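Local coordinates for protein heme oxygenase (PDB 4RAJ) that probably breaks heme down oxidatively to biliverdin, carbon monoxide and iron, and is seen here without its heme, at residues R23-S28 with H143-H148; L93-G98 with L149-G154. One frame throughout, in Å; residues are numbered along the deposited sequence.

Contact 1. Residues R23-S28 with H143-H148; sequences RLSKAS and HVYTQH
In the all-helical heme oxygenase fold, the N-terminal helix 20-27 is bridged to helix 140-151 by Tyr145, which meets Leu24 and Ser25. The two backbones stay well apart: the closest CA atoms, those of Ser25 and Thr146, are 9.4 Å from each other, and the tyrosine spans the gap. Its CG stands anti to the backbone N (chi1 177°), which sends the ring out from helix 140-151 toward the N-terminal helix. At the far end Tyr145 OH donates a hydrogen bond of 3.0 Å to Ser25 OG, which sits at the ring edge, near its plane. Ser25 OG is also hydrogen-bonded to Thr21 O one turn earlier, so the serine hydroxyl links the phenol to its own helix backbone. Nearer the root of the ring, Leu24 CD2 lies 4.0 Å from Tyr145 CD2, an apolar touch in which the leucine branch meets the ring at a slant. Tyr145 also packs against Phe191 and Lys192 of helix 184-200, while Leu24 rests on Phe195 of that helix and on His214 of helix 204-227. A single tyrosine side chain, its hydroxyl held by the partner helix, thus joins two separated helices of the all-alpha heme oxygenase fold.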
ATOM      1  N   ARG A  23       2.908  -8.894 -17.373  1.00 36.75           N
ATOM      2  CA  ARG A  23       2.231 -10.148 -17.067  1.00 36.20           C
ATOM      3  C   ARG A  23       1.366 -10.000 -15.820  1.00 33.17           C
ATOM      4  O   ARG A  23       0.247 -10.505 -15.769  1.00 29.29           O
ATOM      5  CB  ARG A  23       3.227 -11.295 -16.881  1.00 33.45           C
ATOM      6  CG  ARG A  23       2.529 -12.623 -16.562  1.00 32.45           C
ATOM      7  CD  ARG A  23       3.329 -13.828 -17.003  1.00 50.57           C
ATOM      8  NE  ARG A  23       4.133 -14.375 -15.917  1.00 57.23           N
ATOM      9  CZ  ARG A  23       3.833 -15.478 -15.234  1.00 45.31           C
ATOM     10  NH1 ARG A  23       2.743 -16.173 -15.518  1.00 47.72           N
ATOM     11  NH2 ARG A  23       4.640 -15.888 -14.263  1.00 35.22           N
ATOM     12  N   LEU A  24       1.876  -9.297 -14.814  1.00 32.15           N
ATOM     13  CA  LEU A  24       1.124  -9.121 -13.578  1.00 28.39           C
ATOM     14  C   LEU A  24      -0.086  -8.223 -13.790  1.00 31.53           C
ATOM     15  O   LEU A  24      -1.199  -8.562 -13.387  1.00 27.31           O
ATOM     16  CB  LEU A  24       2.018  -8.558 -12.472  1.00 27.30           C
ATOM     17  CG  LEU A  24       2.691  -9.585 -11.552  1.00 27.23           C
ATOM     18  CD1 LEU A  24       3.440 -10.642 -12.347  1.00 26.36           C
ATOM     19  CD2 LEU A  24       3.645  -8.902 -10.589  1.00 33.56           C
ATOM     20  N   SER A  25       0.128  -7.085 -14.443  1.00 37.36           N
ATOM     21  CA  SER A  25      -0.964  -6.142 -14.672  1.00 39.84           C
ATOM     22  C   SER A  25      -2.072  -6.747 -15.536  1.00 36.11           C
ATOM     23  O   SER A  25      -3.248  -6.480 -15.308  1.00 33.92           O
ATOM     24  CB  SER A  25      -0.430  -4.856 -15.303  1.00 43.86           C
ATOM     25  OG  SER A  25       0.554  -4.287 -14.457  1.00 44.13           O
ATOM     26  N   LYS A  26      -1.705  -7.571 -16.516  1.00 32.76           N
ATOM     27  CA  LYS A  26      -2.709  -8.287 -17.307  1.00 39.59           C
ATOM     28  C   LYS A  26      -3.500  -9.267 -16.455  1.00 33.19           C
ATOM     29  O   LYS A  26      -4.717  -9.387 -16.594  1.00 35.72           O
ATOM     30  CB  LYS A  26      -2.069  -9.046 -18.476  1.00 38.36           C
ATOM     31  CG  LYS A  26      -1.660  -8.171 -19.644  1.00 47.36           C
ATOM     32  CD  LYS A  26      -1.512  -8.988 -20.925  1.00 60.20           C
ATOM     33  CE  LYS A  26      -0.466 -10.077 -20.780  1.00 61.87           C
ATOM     34  NZ  LYS A  26      -0.310 -10.869 -22.030  1.00 66.93           N
ATOM     35  N   ALA A  27      -2.808  -9.992 -15.586  1.00 33.11           N
ATOM     36  CA  ALA A  27      -3.479 -10.985 -14.761  1.00 31.27           C
ATOM     37  C   ALA A  27      -4.404 -10.333 -13.732  1.00 32.68           C
ATOM     38  O   ALA A  27      -5.431 -10.906 -13.369  1.00 29.52           O
ATOM     39  CB  ALA A  27      -2.465 -11.866 -14.072  1.00 30.20           C
ATOM     40  N   SER A  28      -4.051  -9.134 -13.269  1.00 35.69           N
ATOM     41  CA  SER A  28      -4.832  -8.488 -12.212  1.00 34.76           C
ATOM     42  C   SER A  28      -5.921  -7.553 -12.730  1.00 36.00           C
ATOM     43  O   SER A  28      -6.584  -6.879 -11.939  1.00 32.67           O
ATOM     44  CB  SER A  28      -3.914  -7.710 -11.263  1.00 29.71           C
ATOM     45  OG  SER A  28      -3.264  -6.638 -11.929  1.00 29.61           O
ATOM     46  N   HIS A 143       4.360  -7.274  -3.348  1.00 17.78           N
ATOM     47  CA  HIS A 143       3.439  -6.434  -2.603  1.00 17.01           C
ATOM     48  C   HIS A 143       3.814  -4.959  -2.642  1.00 19.05           C
ATOM     49  O   HIS A 143       2.934  -4.094  -2.582  1.00 21.98           O
ATOM     50  CB  HIS A 143       3.295  -6.896  -1.155  1.00 22.15           C
ATOM     51  CG  HIS A 143       2.695  -8.258  -1.019  1.00 31.21           C
ATOM     52  ND1 HIS A 143       1.642  -8.508  -0.168  1.00 38.14           N
ATOM     53  CD2 HIS A 143       3.090  -9.463  -1.489  1.00 38.09           C
ATOM     54  CE1 HIS A 143       1.324  -9.788  -0.234  1.00 37.57           C
ATOM     55  NE2 HIS A 143       2.203 -10.395  -1.011  1.00 27.82           N
ATOM     56  N   VAL A 144       5.101  -4.678  -2.742  1.00 18.86           N
ATOM     57  CA  VAL A 144       5.547  -3.318  -3.011  1.00 19.39           C
ATOM     58  C   VAL A 144       4.991  -2.860  -4.352  1.00 26.54           C
ATOM     59  O   VAL A 144       4.474  -1.750  -4.478  1.00 23.25           O
ATOM     60  CB  VAL A 144       7.083  -3.217  -3.037  1.00 24.80           C
ATOM     61  CG1 VAL A 144       7.527  -1.816  -3.496  1.00 21.25           C
ATOM     62  CG2 VAL A 144       7.653  -3.542  -1.669  1.00 20.45           C
ATOM     63  N   TYR A 145       5.086  -3.735  -5.354  1.00 22.43           N
ATOM     64  CA  TYR A 145       4.636  -3.393  -6.701  1.00 26.23           C
ATOM     65  C   TYR A 145       3.166  -2.985  -6.689  1.00 23.61           C
ATOM     66  O   TYR A 145       2.781  -1.978  -7.297  1.00 25.54           O
ATOM     67  CB  TYR A 145       4.867  -4.569  -7.676  1.00 24.59           C
ATOM     68  CG  TYR A 145       4.354  -4.286  -9.070  1.00 26.66           C
ATOM     69  CD1 TYR A 145       4.948  -3.311  -9.860  1.00 36.03           C
ATOM     70  CD2 TYR A 145       3.287  -4.999  -9.606  1.00 29.53           C
ATOM     71  CE1 TYR A 145       4.486  -3.036 -11.139  1.00 37.41           C
ATOM     72  CE2 TYR A 145       2.820  -4.734 -10.895  1.00 32.99           C
ATOM     73  CZ  TYR A 145       3.427  -3.749 -11.654  1.00 36.66           C
ATOM     74  OH  TYR A 145       2.981  -3.467 -12.929  1.00 36.92           O
ATOM     75  N   THR A 146       2.366  -3.742  -5.945  1.00 18.32           N
ATOM     76  CA  THR A 146       0.931  -3.530  -5.845  1.00 19.67           C
ATOM     77  C   THR A 146       0.532  -2.331  -4.986  1.00 22.33           C
ATOM     78  O   THR A 146      -0.286  -1.512  -5.399  1.00 23.96           O
ATOM     79  CB  THR A 146       0.239  -4.764  -5.250  1.00 22.53           C
ATOM     80  OG1 THR A 146       0.644  -5.943  -5.975  1.00 29.50           O
ATOM     81  CG2 THR A 146      -1.278  -4.615  -5.310  1.00 24.64           C
ATOM     82  N   GLN A 147       1.105  -2.264  -3.787  1.00 17.52           N
ATOM     83  CA  GLN A 147       0.706  -1.305  -2.757  1.00 20.90           C
ATOM     84  C   GLN A 147       1.386   0.042  -2.924  1.00 22.91           C
ATOM     85  O   GLN A 147       0.732   1.076  -3.015  1.00 19.73           O
ATOM     86  CB  GLN A 147       1.025  -1.862  -1.365  1.00 16.32           C
ATOM     87  CG  GLN A 147       0.409  -3.258  -1.063  1.00 18.10           C
ATOM     88  CD  GLN A 147      -1.076  -3.194  -0.798  1.00 21.04           C
ATOM     89  OE1 GLN A 147      -1.715  -2.173  -1.040  1.00 23.35           O
ATOM     90  NE2 GLN A 147      -1.643  -4.291  -0.279  1.00 21.37           N
ATOM     91  N   HIS A 148       2.711   0.038  -2.946  1.00 19.57           N
ATOM     92  CA  HIS A 148       3.425   1.310  -2.950  1.00 19.06           C
ATOM     93  C   HIS A 148       3.272   2.073  -4.247  1.00 23.91           C
ATOM     94  O   HIS A 148       3.244   3.298  -4.251  1.00 23.13           O
ATOM     95  CB  HIS A 148       4.899   1.081  -2.663  1.00 19.02           C
ATOM     96  CG  HIS A 148       5.174   0.742  -1.241  1.00 17.91           C
ATOM     97  ND1 HIS A 148       5.133  -0.551  -0.765  1.00 17.76           N
ATOM     98  CD2 HIS A 148       5.488   1.529  -0.184  1.00 18.31           C
ATOM     99  CE1 HIS A 148       5.418  -0.546   0.527  1.00 24.20           C
ATOM    100  NE2 HIS A 148       5.634   0.702   0.905  1.00 20.37           N
TER

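Contact 2. Residues L93-G98 with L149-G154; sequences LYRAPG and LAMASG
The side chains of Arg95 and Met151 run antiparallel alongside one another, bringing the aliphatic part of the arginine against the methionine. Arg95 CD approaches Met151 CB to 3.9 Å and Met151 CE to 4.1 Å, while Arg95 CG lies 4.1 Å from Met151 CG. The arginine doubles back (chi2 -67°, chi3 89°) toward its own loop. There Arg95 NE donates to Leu93 O over 3.2 Å, with the donor above the carbonyl plane and the N-H···O angle at 152°; a second bond from Arg95 NE to Tyr94 O is weak. Farther out, Arg95 NH1 is held by the carbonyls of Asp178 and Ala176, Arg95 NH2 by that of Gly92, and the guanidinium makes a cation-pi contact with Tyr179. Leu93 completes the contact beside this pair: its CD2 reaches to 4.2 Å from Leu149 CD1, an apolar touch between branch ends, although the CA atoms of Leu93 and Leu149 are 8.0 Å apart. No hydrogen bond joins the two segments. The buried arginine thus spends its methylenes on the methionine and its N-H groups on backbone carbonyls, whose partial negative charges probably help to offset the buried positive charge.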
ATOM      1  N   LEU A  93       9.693   5.825  -1.252  1.00 20.72           N
ATOM      2  CA  LEU A  93       8.526   5.008  -1.522  1.00 20.57           C
ATOM      3  C   LEU A  93       7.685   4.742  -0.282  1.00 18.80           C
ATOM      4  O   LEU A  93       6.458   4.627  -0.384  1.00 19.27           O
ATOM      5  CB  LEU A  93       8.928   3.659  -2.122  1.00 27.99           C
ATOM      6  CG  LEU A  93       8.818   3.364  -3.619  1.00 35.94           C
ATOM      7  CD1 LEU A  93       8.945   1.862  -3.832  1.00 37.43           C
ATOM      8  CD2 LEU A  93       7.539   3.884  -4.248  1.00 26.03           C
ATOM      9  N   TYR A  94       8.350   4.595   0.869  1.00 20.58           N
ATOM     10  CA  TYR A  94       7.678   4.172   2.096  1.00 18.46           C
ATOM     11  C   TYR A  94       6.557   5.143   2.491  1.00 19.96           C
ATOM     12  O   TYR A  94       6.712   6.364   2.360  1.00 19.05           O
ATOM     13  CB  TYR A  94       8.676   4.047   3.250  1.00 20.38           C
ATOM     14  CG  TYR A  94       9.446   2.737   3.310  1.00 21.58           C
ATOM     15  CD1 TYR A  94       9.595   1.923   2.187  1.00 22.55           C
ATOM     16  CD2 TYR A  94      10.015   2.310   4.507  1.00 26.91           C
ATOM     17  CE1 TYR A  94      10.309   0.719   2.260  1.00 25.53           C
ATOM     18  CE2 TYR A  94      10.726   1.117   4.589  1.00 28.94           C
ATOM     19  CZ  TYR A  94      10.877   0.329   3.464  1.00 31.00           C
ATOM     20  OH  TYR A  94      11.591  -0.862   3.560  1.00 30.24           O
ATOM     21  N   ARG A  95       5.463   4.582   3.010  1.00 17.75           N
ATOM     22  CA  ARG A  95       4.223   5.298   3.273  1.00 20.06           C
ATOM     23  C   ARG A  95       3.798   5.328   4.744  1.00 18.10           C
ATOM     24  O   ARG A  95       2.975   6.160   5.108  1.00 19.35           O
ATOM     25  CB  ARG A  95       3.052   4.671   2.477  1.00 17.32           C
ATOM     26  CG  ARG A  95       3.152   4.744   0.958  1.00 17.33           C
ATOM     27  CD  ARG A  95       3.043   6.212   0.481  1.00 16.13           C
ATOM     28  NE  ARG A  95       4.354   6.858   0.424  1.00 18.97           N
ATOM     29  CZ  ARG A  95       4.544   8.179   0.345  1.00 20.18           C
ATOM     30  NH1 ARG A  95       3.500   8.999   0.318  1.00 20.80           N
ATOM     31  NH2 ARG A  95       5.781   8.682   0.301  1.00 19.22           N
ATOM     32  N   ALA A  96       4.282   4.410   5.577  1.00 20.82           N
ATOM     33  CA  ALA A  96       3.713   4.316   6.945  1.00 19.54           C
ATOM     34  C   ALA A  96       3.866   5.638   7.744  1.00 22.35           C
ATOM     35  O   ALA A  96       2.931   6.048   8.443  1.00 19.29           O
ATOM     36  CB  ALA A  96       4.328   3.148   7.721  1.00 18.64           C
ATOM     37  N   PRO A  97       5.022   6.317   7.628  1.00 18.25           N
ATOM     38  CA  PRO A  97       5.070   7.584   8.370  1.00 20.74           C
ATOM     39  C   PRO A  97       4.075   8.628   7.864  1.00 22.73           C
ATOM     40  O   PRO A  97       3.495   9.338   8.686  1.00 17.92           O
ATOM     41  CB  PRO A  97       6.508   8.062   8.154  1.00 29.41           C
ATOM     42  CG  PRO A  97       7.281   6.810   7.927  1.00 30.10           C
ATOM     43  CD  PRO A  97       6.355   5.956   7.101  1.00 19.21           C
ATOM     44  N   GLY A  98       3.878   8.712   6.547  1.00 19.15           N
ATOM     45  CA  GLY A  98       2.857   9.582   5.978  1.00 22.18           C
ATOM     46  C   GLY A  98       1.438   9.246   6.447  1.00 23.31           C
ATOM     47  O   GLY A  98       0.646  10.137   6.800  1.00 18.04           O
ATOM     48  N   LEU A 149       3.174   1.356  -5.355  1.00 23.00           N
ATOM     49  CA  LEU A 149       3.139   2.035  -6.642  1.00 25.55           C
ATOM     50  C   LEU A 149       1.745   2.615  -6.904  1.00 32.09           C
ATOM     51  O   LEU A 149       1.605   3.640  -7.572  1.00 35.42           O
ATOM     52  CB  LEU A 149       3.584   1.084  -7.763  1.00 24.72           C
ATOM     53  CG  LEU A 149       5.084   1.167  -8.104  1.00 33.39           C
ATOM     54  CD1 LEU A 149       5.977   0.982  -6.886  1.00 28.62           C
ATOM     55  CD2 LEU A 149       5.475   0.177  -9.194  1.00 37.29           C
ATOM     56  N   ALA A 150       0.721   1.995  -6.335  1.00 26.41           N
ATOM     57  CA  ALA A 150      -0.633   2.540  -6.443  1.00 23.71           C
ATOM     58  C   ALA A 150      -0.762   3.844  -5.653  1.00 31.55           C
ATOM     59  O   ALA A 150      -1.427   4.781  -6.104  1.00 28.94           O
ATOM     60  CB  ALA A 150      -1.666   1.516  -5.977  1.00 25.34           C
ATOM     61  N   MET A 151      -0.114   3.917  -4.486  1.00 24.49           N
ATOM     62  CA  MET A 151      -0.122   5.156  -3.698  1.00 26.98           C
ATOM     63  C   MET A 151       0.484   6.313  -4.480  1.00 28.07           C
ATOM     64  O   MET A 151       0.022   7.466  -4.377  1.00 25.48           O
ATOM     65  CB  MET A 151       0.630   4.955  -2.382  1.00 22.97           C
ATOM     66  CG  MET A 151      -0.058   3.919  -1.494  1.00 24.55           C
ATOM     67  SD  MET A 151      -1.651   4.543  -0.898  1.00 30.70           S
ATOM     68  CE  MET A 151      -1.019   5.975  -0.033  1.00 37.96           C
ATOM     69  N   ALA A 152       1.516   5.992  -5.261  1.00 28.22           N
ATOM     70  CA  ALA A 152       2.233   6.981  -6.074  1.00 35.16           C
ATOM     71  C   ALA A 152       1.436   7.368  -7.324  1.00 42.01           C
ATOM     72  O   ALA A 152       1.763   8.344  -8.013  1.00 36.42           O
ATOM     73  CB  ALA A 152       3.605   6.438  -6.468  1.00 26.36           C
ATOM     74  N   SER A 153       0.380   6.602  -7.578  1.00 37.37           N
ATOM     75  CA  SER A 153      -0.418   6.693  -8.790  1.00 44.82           C
ATOM     76  C   SER A 153      -1.835   7.190  -8.539  1.00 42.46           C
ATOM     77  O   SER A 153      -2.098   8.397  -8.553  1.00 38.68           O
ATOM     78  CB  SER A 153      -0.494   5.324  -9.456  1.00 52.58           C
ATOM     79  OG  SER A 153      -1.696   5.179 -10.193  1.00 71.03           O
ATOM     80  N   GLY A 154      -2.751   6.239  -8.362  1.00 32.45           N
ATOM     81  CA  GLY A 154      -4.151   6.543  -8.133  1.00 33.86           C
ATOM     82  C   GLY A 154      -4.349   7.312  -6.843  1.00 34.52           C
ATOM     83  O   GLY A 154      -5.284   8.099  -6.715  1.00 37.36           O
TER

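Both contacts use helix 140-151: 143-148 lies within it and 149-154 starts on it, and the centres of contacts 1 and 2 lie 14 Å apart. They touch directly: Val144 CG1 of 143-148 is 4.0 Å from Leu93 CD1 of 93-98, and His148 CD2 packs 3.3 Å from Leu93 O. Glu68 of helix 50-76 ties them further, bonding His148 NE2 as well as the backbone N atoms of Arg95 and Ala96. Thr146 and Gln147 in contact 1 and Ala150 in contact 2 line the pocket that holds a polyether, and the side chain of Met151 is about 5 Å from the bound polyether. It probably came from the crystallisation liquor, but may mark the pocket left vacant by the missing heme.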